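Local coordinates for protein rhomboid protease GlpG (Haemophilus influenzae, PDB 2NR9) that probably cleaves transmembrane segments of other proteins within the membrane, as a rhomboid-type serine protease with a serine and histidine dyad, at residues Y40-Y43 and E44-S48; H65-F68 and N69-F73; I128-K131 and L132-L136. The protein carries 2 engineered substitutions. All blocks are in the same frame, centred on the assembly; numbering follows the deposited sequence. Where two conformers were deposited one is given.

Overall arrangement
The three interactions follow one another along the chain. Each lies in one unbroken stretch, so none encloses or crosses another. Interaction 1 comes first and closes a turn in the loop between helix 31-38 and helix 52-55, predicted to be periplasmic. Interaction 2 joins successive turns early in helix 63-84, deep in the protein near the nucleophile Ser-116. Its centre lies about 28 Å from that of interaction 1. Interaction 3 ties the end of helix 116-131, the helix that begins with Ser-116, to the loop after it. It sits on the opposite side of the chain's centre from interaction 1, with centres about 39 Å apart.

Interaction 1. Residues Y40-Y43 and E44-S48; sequences YPAY and EEQDS
A type I beta turn over Tyr-43 to Gln-46, backed by Pro-41 and Ala-42, shapes the loop between helix 31-38 and helix 52-55. The loop is predicted to be periplasmic. Residues 44-48 have helical backbone angles but lack the regular helical bonds. The turn is closed by Gln-46 N, which donates to Tyr-43 O over 2.6 Å. The donor lies well above the plane of that carbonyl. Asp-47 N adds a weak bond to the same oxygen.

The Gln-46 side chain runs back past Tyr-43 CB to Ala-42. Its CG stands beside its own backbone N (chi1 -70°), and the chain beyond is extended. This brings Gln-46 OE1 within 2.9 Å of Ala-42 N. The N-H points almost straight at the oxygen, at 172°. On the way the amide passes Tyr-43 CB, which is 3.4 Å from Gln-46 OE1. The ring of Pro-41 packs beside the start of the same chain, with Pro-41 CB 4.0 Å from Gln-46 CB.

Outward from the turn, Tyr-43 and Glu-45 run side by side. Glu-45 OE2 sits at the edge of the phenol ring, 3.7 Å from Tyr-43 CE1, and the carboxylate is turned 62° from the ring.

Tyr-40 packs edge-to-face with Tyr-53, and Tyr-53 OH is hydrogen-bonded to Asp-47 O. Tyr-40 and Asp-47 also touch the bound lipid fragment PA6. The side-chain oxygen of Gln-46 thus takes up a backbone N-H of the preceding segment, while its own backbone N-H is spent on Tyr-43, so one residue clamps the turn at two points.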
ATOM      1  N   TYR A  40      -1.886 -14.861   3.829  1.00 51.99           N
ATOM      2  CA  TYR A  40      -0.445 -15.080   3.787  1.00 52.14           C
ATOM      3  C   TYR A  40      -0.186 -16.538   4.168  1.00 53.90           C
ATOM      4  O   TYR A  40      -0.953 -17.123   4.935  1.00 53.30           O
ATOM      5  CB  TYR A  40       0.253 -14.138   4.778  1.00 50.85           C
ATOM      6  CG  TYR A  40       1.760 -14.075   4.631  1.00 49.78           C
ATOM      7  CD1 TYR A  40       2.359 -13.134   3.799  1.00 48.38           C
ATOM      8  CD2 TYR A  40       2.582 -14.931   5.348  1.00 49.31           C
ATOM      9  CE1 TYR A  40       3.734 -13.071   3.661  1.00 49.61           C
ATOM     10  CE2 TYR A  40       3.965 -14.880   5.216  1.00 49.83           C
ATOM     11  CZ  TYR A  40       4.533 -13.945   4.376  1.00 49.71           C
ATOM     12  OH  TYR A  40       5.901 -13.900   4.235  1.00 50.00           O
ATOM     13  N   PRO A  41       0.876 -17.143   3.606  1.00 55.07           N
ATOM     14  CA  PRO A  41       1.170 -18.528   3.930  1.00 56.65           C
ATOM     15  C   PRO A  41       1.219 -18.752   5.439  1.00 58.64           C
ATOM     16  O   PRO A  41       1.896 -18.017   6.156  1.00 57.87           O
ATOM     17  CB  PRO A  41       2.552 -18.744   3.310  1.00 55.99           C
ATOM     18  CG  PRO A  41       2.600 -17.793   2.182  1.00 55.64           C
ATOM     19  CD  PRO A  41       1.854 -16.578   2.662  1.00 55.56           C
ATOM     20  N   ALA A  42       0.456 -19.732   5.909  1.00 61.58           N
ATOM     21  CA  ALA A  42       0.399 -20.072   7.325  1.00 65.06           C
ATOM     22  C   ALA A  42       0.630 -21.561   7.459  1.00 67.72           C
ATOM     23  O   ALA A  42       0.156 -22.193   8.404  1.00 68.80           O
ATOM     24  CB  ALA A  42      -0.959 -19.706   7.893  1.00 64.68           C
ATOM     25  N   TYR A  43       1.411 -22.109   6.538  1.00 70.43           N
ATOM     26  CA  TYR A  43       1.577 -23.540   6.452  1.00 72.99           C
ATOM     27  C   TYR A  43       2.785 -23.798   5.557  1.00 73.62           C
ATOM     28  O   TYR A  43       2.889 -23.216   4.477  1.00 73.71           O
ATOM     29  CB  TYR A  43       0.327 -24.108   5.777  1.00 74.68           C
ATOM     30  CG  TYR A  43      -0.227 -25.370   6.377  1.00 75.76           C
ATOM     31  CD1 TYR A  43      -0.120 -26.582   5.714  1.00 76.60           C
ATOM     32  CD2 TYR A  43      -0.959 -25.331   7.558  1.00 76.53           C
ATOM     33  CE1 TYR A  43      -0.678 -27.739   6.240  1.00 77.09           C
ATOM     34  CE2 TYR A  43      -1.514 -26.480   8.097  1.00 76.96           C
ATOM     35  CZ  TYR A  43      -1.373 -27.680   7.433  1.00 77.15           C
ATOM     36  OH  TYR A  43      -1.920 -28.826   7.963  1.00 77.61           O
ATOM     37  N   GLU A  44       3.704 -24.648   6.005  1.00 74.08           N
ATOM     38  CA  GLU A  44       4.892 -24.961   5.207  1.00 74.35           C
ATOM     39  C   GLU A  44       4.540 -25.336   3.770  1.00 73.82           C
ATOM     40  O   GLU A  44       5.302 -25.059   2.846  1.00 73.44           O
ATOM     41  CB  GLU A  44       5.716 -26.078   5.850  1.00 74.99           C
ATOM     42  CG  GLU A  44       6.517 -25.651   7.064  1.00 75.74           C
ATOM     43  CD  GLU A  44       7.481 -26.726   7.526  1.00 76.19           C
ATOM     44  OE1 GLU A  44       8.400 -26.408   8.313  1.00 76.44           O
ATOM     45  OE2 GLU A  44       7.342 -27.882   7.072  1.00 76.17           O
ATOM     46  N   GLU A  45       3.390 -25.976   3.590  1.00 73.70           N
ATOM     47  CA  GLU A  45       2.945 -26.388   2.264  1.00 73.29           C
ATOM     48  C   GLU A  45       2.465 -25.202   1.429  1.00 72.28           C
ATOM     49  O   GLU A  45       2.401 -25.281   0.202  1.00 72.53           O
ATOM     50  CB  GLU A  45       1.842 -27.442   2.370  1.00 74.20           C
ATOM     51  CG  GLU A  45       2.296 -28.756   2.986  1.00 75.37           C
ATOM     52  CD  GLU A  45       1.187 -29.788   3.044  1.00 75.98           C
ATOM     53  OE1 GLU A  45       1.500 -30.995   3.134  1.00 76.34           O
ATOM     54  OE2 GLU A  45       0.003 -29.394   2.967  1.00 76.22           O
ATOM     55  N   GLN A  46       2.146 -24.101   2.100  1.00 70.50           N
ATOM     56  CA  GLN A  46       1.670 -22.904   1.420  1.00 68.65           C
ATOM     57  C   GLN A  46       2.804 -21.974   1.003  1.00 68.57           C
ATOM     58  O   GLN A  46       2.586 -21.018   0.256  1.00 68.72           O
ATOM     59  CB  GLN A  46       0.646 -22.166   2.281  1.00 67.17           C
ATOM     60  CG  GLN A  46      -0.671 -22.913   2.409  1.00 65.28           C
ATOM     61  CD  GLN A  46      -1.590 -22.309   3.437  1.00 64.04           C
ATOM     62  OE1 GLN A  46      -1.191 -21.443   4.215  1.00 63.30           O
ATOM     63  NE2 GLN A  46      -2.827 -22.790   3.475  1.00 63.38           N
ATOM     64  N   ASP A  47       4.017 -22.269   1.469  1.00 68.21           N
ATOM     65  CA  ASP A  47       5.192 -21.476   1.104  1.00 67.55           C
ATOM     66  C   ASP A  47       5.366 -21.427  -0.408  1.00 66.77           C
ATOM     67  O   ASP A  47       5.926 -20.472  -0.945  1.00 67.10           O
ATOM     68  CB  ASP A  47       6.460 -22.057   1.736  1.00 68.20           C
ATOM     69  CG  ASP A  47       6.514 -21.858   3.233  1.00 68.68           C
ATOM     70  OD1 ASP A  47       5.544 -21.312   3.802  1.00 69.32           O
ATOM     71  OD2 ASP A  47       7.539 -22.234   3.841  1.00 68.82           O
ATOM     72  N   SER A  48       4.893 -22.467  -1.088  1.00 65.66           N
ATOM     73  CA  SER A  48       5.028 -22.561  -2.537  1.00 65.02           C
ATOM     74  C   SER A  48       3.895 -21.838  -3.258  1.00 64.47           C
ATOM     75  O   SER A  48       3.990 -21.555  -4.457  1.00 64.32           O
ATOM     76  CB  SER A  48       5.075 -24.025  -2.975  1.00 64.84           C
ATOM     77  OG  SER A  48       3.843 -24.674  -2.704  1.00 65.10           O
TER

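Interaction 2. Residues H65-F68 and N69-F73. With PQE (3,6,12,15,18,21,24-heptaoxahexatriacontan-1-ol), chain F.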
ATOM      1  N   HIS A  65     -12.734  -0.003   6.689  1.00 56.59           N
ATOM      2  CA  HIS A  65     -11.427  -0.539   6.385  1.00 54.90           C
ATOM      3  C   HIS A  65     -11.112  -0.308   4.906  1.00 53.76           C
ATOM      4  O   HIS A  65     -10.156   0.398   4.564  1.00 52.52           O
ATOM      5  CB  HIS A  65     -11.384  -2.029   6.743  1.00 53.97           C
ATOM      6  CG  HIS A  65     -10.032  -2.651   6.602  1.00 53.94           C
ATOM      7  ND1 HIS A  65      -9.851  -3.947   6.169  1.00 53.55           N
ATOM      8  CD2 HIS A  65      -8.791  -2.130   6.756  1.00 53.79           C
ATOM      9  CE1 HIS A  65      -8.558  -4.216   6.122  1.00 54.05           C
ATOM     10  NE2 HIS A  65      -7.894  -3.127   6.461  1.00 53.54           N
ATOM     11  N   ILE A  66     -12.000  -0.782   4.039  1.00 52.96           N
ATOM     12  CA  ILE A  66     -11.800  -0.667   2.606  1.00 52.14           C
ATOM     13  C   ILE A  66     -12.011   0.762   2.098  1.00 52.68           C
ATOM     14  O   ILE A  66     -11.321   1.204   1.186  1.00 52.19           O
ATOM     15  CB  ILE A  66     -12.689  -1.673   1.825  1.00 51.10           C
ATOM     16  CG1 ILE A  66     -12.289  -1.725   0.359  1.00 49.54           C
ATOM     17  CG2 ILE A  66     -14.163  -1.340   1.986  1.00 50.33           C
ATOM     18  CD1 ILE A  66     -13.037  -2.768  -0.430  1.00 49.60           C
ATOM     19  N   LEU A  67     -12.907   1.502   2.743  1.00 53.34           N
ATOM     20  CA  LEU A  67     -13.187   2.881   2.336  1.00 53.94           C
ATOM     21  C   LEU A  67     -11.973   3.791   2.531  1.00 54.05           C
ATOM     22  O   LEU A  67     -11.645   4.600   1.661  1.00 53.52           O
ATOM     23  CB  LEU A  67     -14.389   3.445   3.097  1.00 54.31           C
ATOM     24  CG  LEU A  67     -14.768   4.878   2.717  1.00 54.74           C
ATOM     25  CD1 LEU A  67     -15.092   4.973   1.226  1.00 54.74           C
ATOM     26  CD2 LEU A  67     -15.938   5.375   3.558  1.00 54.74           C
ATOM     27  N   PHE A  68     -11.344   3.696   3.696  1.00 54.16           N
ATOM     28  CA  PHE A  68     -10.157   4.500   3.973  1.00 54.41           C
ATOM     29  C   PHE A  68      -8.947   4.030   3.173  1.00 52.82           C
ATOM     30  O   PHE A  68      -8.235   4.843   2.584  1.00 52.81           O
ATOM     31  CB  PHE A  68      -9.862   4.555   5.475  1.00 56.26           C
ATOM     32  CG  PHE A  68     -10.711   5.555   6.223  1.00 58.34           C
ATOM     33  CD1 PHE A  68     -12.078   5.365   6.362  1.00 59.05           C
ATOM     34  CD2 PHE A  68     -10.136   6.682   6.794  1.00 59.27           C
ATOM     35  CE1 PHE A  68     -12.858   6.286   7.043  1.00 60.10           C
ATOM     36  CE2 PHE A  68     -10.910   7.604   7.483  1.00 59.87           C
ATOM     37  CZ  PHE A  68     -12.271   7.404   7.611  1.00 60.09           C
ATOM     38  N   ASN A  69      -8.747   2.718   3.091  1.00 52.45           N
ATOM     39  CA  ASN A  69      -7.633   2.193   2.300  1.00 52.21           C
ATOM     40  C   ASN A  69      -7.687   2.612   0.833  1.00 51.70           C
ATOM     41  O   ASN A  69      -6.720   3.165   0.306  1.00 52.71           O
ATOM     42  CB  ASN A  69      -7.536   0.674   2.414  1.00 52.75           C
ATOM     43  CG  ASN A  69      -6.907   0.232   3.710  1.00 54.40           C
ATOM     44  OD1 ASN A  69      -6.547  -0.932   3.869  1.00 56.82           O
ATOM     45  ND2 ASN A  69      -6.702   1.172   4.620  1.00 55.10           N
ATOM     46  N   LEU A  70      -8.819   2.357   0.177  1.00 51.91           N
ATOM     47  CA  LEU A  70      -8.980   2.696  -1.241  1.00 50.63           C
ATOM     48  C   LEU A  70      -8.936   4.190  -1.544  1.00 50.97           C
ATOM     49  O   LEU A  70      -8.473   4.589  -2.612  1.00 51.23           O
ATOM     50  CB  LEU A  70     -10.244   2.060  -1.834  1.00 49.74           C
ATOM     51  CG  LEU A  70     -10.152   0.549  -2.061  1.00 50.14           C
ATOM     52  CD1 LEU A  70     -11.245   0.073  -3.006  1.00 50.35           C
ATOM     53  CD2 LEU A  70      -8.790   0.201  -2.631  1.00 48.78           C
ATOM     54  N   SER A  71      -9.484   5.008  -0.646  1.00 50.94           N
ATOM     55  CA  SER A  71      -9.445   6.465  -0.818  1.00 51.28           C
ATOM     56  C   SER A  71      -7.995   6.932  -0.902  1.00 51.20           C
ATOM     57  O   SER A  71      -7.595   7.583  -1.865  1.00 52.19           O
ATOM     58  CB  SER A  71     -10.134   7.172   0.352  1.00 51.59           C
ATOM     59  OG  SER A  71     -11.489   6.774   0.481  1.00 53.63           O
ATOM     60  N   TRP A  72      -7.219   6.604   0.128  1.00 50.55           N
ATOM     61  CA  TRP A  72      -5.816   6.984   0.197  1.00 51.40           C
ATOM     62  C   TRP A  72      -4.974   6.374  -0.928  1.00 51.11           C
ATOM     63  O   TRP A  72      -4.121   7.053  -1.501  1.00 51.50           O
ATOM     64  CB  TRP A  72      -5.233   6.637   1.569  1.00 54.08           C
ATOM     65  CG  TRP A  72      -5.692   7.557   2.661  1.00 56.50           C
ATOM     66  CD1 TRP A  72      -6.890   7.524   3.315  1.00 57.71           C
ATOM     67  CD2 TRP A  72      -4.955   8.646   3.226  1.00 57.88           C
ATOM     68  NE1 TRP A  72      -6.946   8.531   4.249  1.00 58.76           N
ATOM     69  CE2 TRP A  72      -5.768   9.231   4.218  1.00 58.77           C
ATOM     70  CE3 TRP A  72      -3.685   9.183   2.993  1.00 58.89           C
ATOM     71  CZ2 TRP A  72      -5.356  10.331   4.969  1.00 59.77           C
ATOM     72  CZ3 TRP A  72      -3.275  10.271   3.743  1.00 59.53           C
ATOM     73  CH2 TRP A  72      -4.107  10.832   4.721  1.00 59.87           C
ATOM     74  N   PHE A  73      -5.212   5.104  -1.248  1.00 49.80           N
ATOM     75  CA  PHE A  73      -4.473   4.451  -2.341  1.00 50.21           C
ATOM     76  C   PHE A  73      -4.838   5.031  -3.706  1.00 50.12           C
ATOM     77  O   PHE A  73      -3.977   5.180  -4.570  1.00 49.45           O
ATOM     78  CB  PHE A  73      -4.692   2.931  -2.350  1.00 49.96           C
ATOM     79  CG  PHE A  73      -3.943   2.209  -3.467  1.00 51.10           C
ATOM     80  CD1 PHE A  73      -2.592   1.930  -3.346  1.00 50.34           C
ATOM     81  CD2 PHE A  73      -4.599   1.823  -4.631  1.00 51.05           C
ATOM     82  CE1 PHE A  73      -1.907   1.272  -4.360  1.00 51.12           C
ATOM     83  CE2 PHE A  73      -3.917   1.172  -5.653  1.00 50.82           C
ATOM     84  CZ  PHE A  73      -2.576   0.889  -5.514  1.00 51.10           C
TER
HETATM   85  O47 PQE F 205     -22.382  -4.310   4.974  0.65 57.02           O
HETATM   86  C68 PQE F 205     -21.821  -4.001   6.259  0.65 59.42           C
HETATM   87  C52 PQE F 205     -20.453  -4.667   6.396  0.65 60.51           C
HETATM   88  O70 PQE F 205     -19.883  -4.330   7.662  0.65 61.67           O
HETATM   89  C55 PQE F 205     -18.990  -3.219   7.568  0.65 62.12           C
HETATM   90  C58 PQE F 205     -18.687  -2.683   8.964  0.65 63.29           C
HETATM   91  O71 PQE F 205     -18.174  -1.355   8.869  0.65 64.45           O
HETATM   92  C61 PQE F 205     -19.064  -0.398   9.446  0.65 65.55           C
HETATM   93  C62 PQE F 205     -20.506  -0.815   9.181  0.65 66.25           C
HETATM   94  C63 PQE F 205     -21.360   0.372   8.749  0.65 67.25           C
HETATM   95  C66 PQE F 205     -20.561   1.350   7.895  1.00 67.94           C
HETATM   96  C67 PQE F 205     -20.815   1.119   6.410  1.00 69.16           C
HETATM   97  O72 PQE F 205     -19.973   1.985   5.646  1.00 70.90           O
HETATM   98  C65 PQE F 205     -20.177   1.816   4.242  1.00 71.66           C
HETATM   99  C64 PQE F 205     -19.188   2.680   3.464  1.00 71.77           C
HETATM  100  O73 PQE F 205     -19.233   2.336   2.077  1.00 72.10           O
HETATM  101  C60 PQE F 205     -18.982   0.948   1.857  1.00 72.48           C
HETATM  102  C59 PQE F 205     -18.064   0.777   0.652  1.00 72.94           C
HETATM  103  O74 PQE F 205     -17.951  -0.608   0.322  1.00 73.48           O
HETATM  104  C57 PQE F 205     -16.786  -0.880  -0.459  1.00 74.01           C
HETATM  105  C56 PQE F 205     -16.586   0.220  -1.498  1.00 74.41           C
HETATM  106  O75 PQE F 205     -15.414   0.979  -1.192  1.00 74.79           O
HETATM  107  C54 PQE F 205     -15.513   2.317  -1.679  1.00 75.53           C
HETATM  108  C53 PQE F 205     -14.133   2.967  -1.688  1.00 76.19           C
HETATM  109  O76 PQE F 205     -13.936   3.659  -2.920  1.00 76.71           O
HETATM  110  C51 PQE F 205     -13.319   4.933  -2.721  1.00 77.61           C
HETATM  111  C50 PQE F 205     -12.924   5.541  -4.066  1.00 78.26           C
HETATM  112  C49 PQE F 205     -11.941   6.693  -3.879  1.00 79.10           C
HETATM  113  C48 PQE F 205     -12.446   7.973  -4.536  1.00 79.87           C
HETATM  114  C47 PQE F 205     -11.497   9.135  -4.266  1.00 80.93           C
HETATM  115  C46 PQE F 205     -12.182  10.229  -3.453  1.00 82.01           C
HETATM  116  C45 PQE F 205     -11.160  11.141  -2.782  1.00 83.01           C
HETATM  117  C44 PQE F 205     -11.824  12.060  -1.758  1.00 83.92           C
HETATM  118  C43 PQE F 205     -10.834  13.084  -1.206  1.00 84.67           C
HETATM  119  C42 PQE F 205     -11.379  14.505  -1.329  1.00 85.18           C
HETATM  120  C41 PQE F 205     -11.021  15.345  -0.107  1.00 85.49           C
HETATM  121  C40 PQE F 205     -12.214  16.149   0.374  1.00 85.76           C
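The indole of Trp-72 meets Phe-68 at its edge: Phe-68 O lies in the ring plane, 3.1 Å from Trp-72 CD1. Elsewhere Trp-72 packs edge-to-face with Phe-144. The imidazole of His-65 lies at a slant to the Asn-69 amide, the planes 64° apart, with Asn-69 OD1 3.7 Å from His-65 NE2. The His-60 ring meets that of His-65 and shares a weak hydrogen bond with Asn-69 OD1 through NE2, while His-65 ND1 is hydrogen-bonded to Leu-61 N.

His-65, Phe-68, Asn-69 and Trp-72 belong to successive turns of helix 63-84, the second transmembrane helix of the rhomboid fold. Backbone bonds join each residue to the one four places on, as in Leu-70 N to Ile-66 O.

Asn-69 turns its CG to the side of its backbone N (chi1 -78°), and the amide lies against His-65 O. The side chain is about 4 Å from that of the nucleophile Ser-116 and about 6 Å from that of His-169. As in related rhomboids, His-65 and Asn-69 probably contribute to the oxyanion hole.

Another face of the helix is apolar. Ile-66 and Leu-70 lie side by side, with Ile-66 CG1 3.9 Å from Leu-70 CG. The detergent PQE runs across this face. Its C53 is 3.7 Å from Leu-67 CD1, and its C57 rests 3.6 Å from Ile-66 CG2.

Interaction 3. Residues I128-K131 and L132-L136; sequences IRDK and LNHHL
Leu-132 N is gripped by two carbonyls at the end of helix 116-131. Its bond to Ile-128 O is 2.9 Å long and bent to 142°. A weak second bond runs from Leu-132 N to Arg-129 O at 3.3 Å. Leu-132 is also the first residue to leave helical backbone angles, so this fork marks the last turn of the helix. The leucine side chain then curls over Ile-128 O, with Leu-132 CG only 3.0 Å from that oxygen.

Beyond it the chain turns back toward the helix. Asp-130 and His-134 lie side by side and point the same way. His-134 ND1 donates to Asp-130 OD2 across 3.2 Å. It reaches the oxygen from above the carboxylate plane, and the two flat groups are nearly perpendicular, 80° apart. The Asp-130 carboxylate points away from its own backbone N (chi1 -178°), which lays it alongside His-134. The bond is measured in one of two modelled conformers of His-134, so it is less sure. It is a histidine-carboxylate pair far from the catalytic residues.

On another side, Arg-129 bends at its second torsion and brings NH1 near both Asn-133 and Leu-136, while its NE has a weak hydrogen bond to Tyr-125 OH. The Asn-133 amide stands almost at right angles to the guanidinium, with Asn-133 OD1 3.6 Å from Arg-129 NH1. Leu-136 CD2 lies 3.9 Å from Arg-129 NH1.

The helix end is wedged between two others. Ile-128, Arg-129, Leu-132 and Asn-133 touch helix 166-191, through Leu-177, Asp-183, Ser-184 and Arg-187. Arg-129 and Leu-136 reach the end of helix 63-84 at Thr-83 and Phe-84.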
ATOM      1  N   ILE A 128       8.751  11.405   1.031  1.00 59.11           N
ATOM      2  CA  ILE A 128      10.177  11.717   0.879  1.00 58.87           C
ATOM      3  C   ILE A 128      10.514  12.262  -0.503  1.00 59.16           C
ATOM      4  O   ILE A 128      11.469  13.022  -0.662  1.00 58.64           O
ATOM      5  CB  ILE A 128      11.085  10.513   1.214  0.65 58.49           C
ATOM      6  CG1 ILE A 128      10.615   9.260   0.478  0.65 58.26           C
ATOM      7  CG2 ILE A 128      11.112  10.267   2.707  0.65 58.79           C
ATOM      8  CD1 ILE A 128      10.851   9.298  -1.000  0.65 58.37           C
ATOM      9  N   ARG A 129       9.777  11.814  -1.513  1.00 59.75           N
ATOM     10  CA  ARG A 129       9.956  12.336  -2.860  1.00 60.88           C
ATOM     11  C   ARG A 129       9.611  13.814  -2.877  1.00 60.95           C
ATOM     12  O   ARG A 129      10.376  14.633  -3.376  1.00 60.08           O
ATOM     13  CB  ARG A 129       9.080  11.576  -3.851  1.00 61.51           C
ATOM     14  CG  ARG A 129       9.751  10.375  -4.484  1.00 62.21           C
ATOM     15  CD  ARG A 129      10.791  10.825  -5.493  1.00 62.43           C
ATOM     16  NE  ARG A 129      11.041   9.802  -6.499  1.00 63.10           N
ATOM     17  CZ  ARG A 129      11.747   9.996  -7.605  1.00 62.52           C
ATOM     18  NH1 ARG A 129      12.281  11.186  -7.856  1.00 62.00           N
ATOM     19  NH2 ARG A 129      11.910   9.003  -8.465  1.00 62.56           N
ATOM     20  N   ASP A 130       8.455  14.150  -2.317  1.00 62.40           N
ATOM     21  CA  ASP A 130       8.021  15.536  -2.226  1.00 64.20           C
ATOM     22  C   ASP A 130       9.047  16.347  -1.432  1.00 65.60           C
ATOM     23  O   ASP A 130       9.480  17.415  -1.861  1.00 65.40           O
ATOM     24  CB  ASP A 130       6.660  15.612  -1.536  1.00 64.57           C
ATOM     25  CG  ASP A 130       6.133  17.026  -1.448  1.00 65.37           C
ATOM     26  OD1 ASP A 130       5.769  17.452  -0.332  1.00 65.66           O
ATOM     27  OD2 ASP A 130       6.138  17.731  -2.481  1.00 65.47           O
ATOM     28  N   LYS A 131       9.422  15.822  -0.269  1.00 66.95           N
ATOM     29  CA  LYS A 131      10.411  16.451   0.605  1.00 68.41           C
ATOM     30  C   LYS A 131      11.747  16.723  -0.093  1.00 68.49           C
ATOM     31  O   LYS A 131      12.354  17.777   0.104  1.00 68.52           O
ATOM     32  CB  LYS A 131      10.627  15.583   1.854  1.00 69.51           C
ATOM     33  CG  LYS A 131      11.971  15.770   2.550  1.00 71.20           C
ATOM     34  CD  LYS A 131      12.148  17.174   3.107  1.00 72.53           C
ATOM     35  CE  LYS A 131      13.522  17.325   3.758  1.00 73.12           C
ATOM     36  NZ  LYS A 131      13.780  18.724   4.208  1.00 73.66           N
ATOM     37  N   LEU A 132      12.184  15.789  -0.930  1.00 68.38           N
ATOM     38  CA  LEU A 132      13.475  15.919  -1.606  1.00 69.86           C
ATOM     39  C   LEU A 132      13.408  16.751  -2.887  1.00 72.67           C
ATOM     40  O   LEU A 132      13.470  17.975  -2.846  1.00 72.91           O
ATOM     41  CB  LEU A 132      14.076  14.540  -1.895  1.00 68.34           C
ATOM     42  CG  LEU A 132      14.380  13.658  -0.678  1.00 67.33           C
ATOM     43  CD1 LEU A 132      14.953  12.317  -1.112  1.00 66.71           C
ATOM     44  CD2 LEU A 132      15.333  14.370   0.275  1.00 67.18           C
ATOM     45  N   ASN A 133      13.297  16.070  -4.022  1.00 76.14           N
ATOM     46  CA  ASN A 133      13.242  16.729  -5.321  1.00 79.04           C
ATOM     47  C   ASN A 133      11.972  17.560  -5.495  1.00 80.92           C
ATOM     48  O   ASN A 133      11.470  17.711  -6.609  1.00 81.09           O
ATOM     49  CB  ASN A 133      13.335  15.686  -6.439  1.00 79.69           C
ATOM     50  CG  ASN A 133      14.532  14.760  -6.281  1.00 79.83           C
ATOM     51  OD1 ASN A 133      14.600  13.704  -6.910  1.00 80.08           O
ATOM     52  ND2 ASN A 133      15.472  15.146  -5.426  1.00 80.17           N
ATOM     53  N   HIS A 134      11.480  18.123  -4.395  1.00 83.43           N
ATOM     54  CA  HIS A 134      10.242  18.910  -4.402  1.00 85.53           C
ATOM     55  C   HIS A 134       9.943  19.653  -5.707  1.00 87.35           C
ATOM     56  O   HIS A 134      10.465  20.739  -5.955  1.00 87.53           O
ATOM     57  CB  HIS A 134      10.199  19.875  -3.215  0.50 85.34           C
ATOM     58  CG  HIS A 134       9.047  20.830  -3.259  0.50 85.27           C
ATOM     59  ND1 HIS A 134       7.735  20.410  -3.286  0.50 85.23           N
ATOM     60  CD2 HIS A 134       9.010  22.183  -3.231  0.50 85.27           C
ATOM     61  CE1 HIS A 134       6.939  21.464  -3.314  0.50 85.22           C
ATOM     62  NE2 HIS A 134       7.687  22.553  -3.273  0.50 85.28           N
ATOM     63  N   HIS A 135       9.065  19.064  -6.514  1.00 89.67           N
ATOM     64  CA  HIS A 135       8.636  19.649  -7.782  1.00 91.68           C
ATOM     65  C   HIS A 135       7.515  18.812  -8.367  1.00 92.73           C
ATOM     66  O   HIS A 135       6.393  19.285  -8.546  1.00 92.97           O
ATOM     67  CB  HIS A 135       9.795  19.718  -8.779  1.00 92.28           C
ATOM     68  CG  HIS A 135      10.809  20.767  -8.453  1.00 92.82           C
ATOM     69  ND1 HIS A 135      10.548  22.114  -8.574  1.00 92.93           N
ATOM     70  CD2 HIS A 135      12.100  20.668  -8.059  1.00 93.06           C
ATOM     71  CE1 HIS A 135      11.625  22.801  -8.240  1.00 93.02           C
ATOM     72  NE2 HIS A 135      12.582  21.948  -7.924  1.00 93.09           N
ATOM     73  N   LEU A 136       7.832  17.557  -8.660  1.00 93.88           N
ATOM     74  CA  LEU A 136       6.875  16.618  -9.221  1.00 94.99           C
ATOM     75  C   LEU A 136       5.572  16.521  -8.425  1.00 95.84           C
ATOM     76  O   LEU A 136       4.654  15.797  -8.810  1.00 95.80           O
ATOM     77  CB  LEU A 136       7.531  15.246  -9.403  1.00 95.10           C
ATOM     78  CG  LEU A 136       8.654  14.916  -8.413  1.00 95.02           C
ATOM     79  CD1 LEU A 136       8.163  14.941  -6.977  1.00 95.13           C
ATOM     80  CD2 LEU A 136       9.300  13.580  -8.744  1.00 95.20           C
TER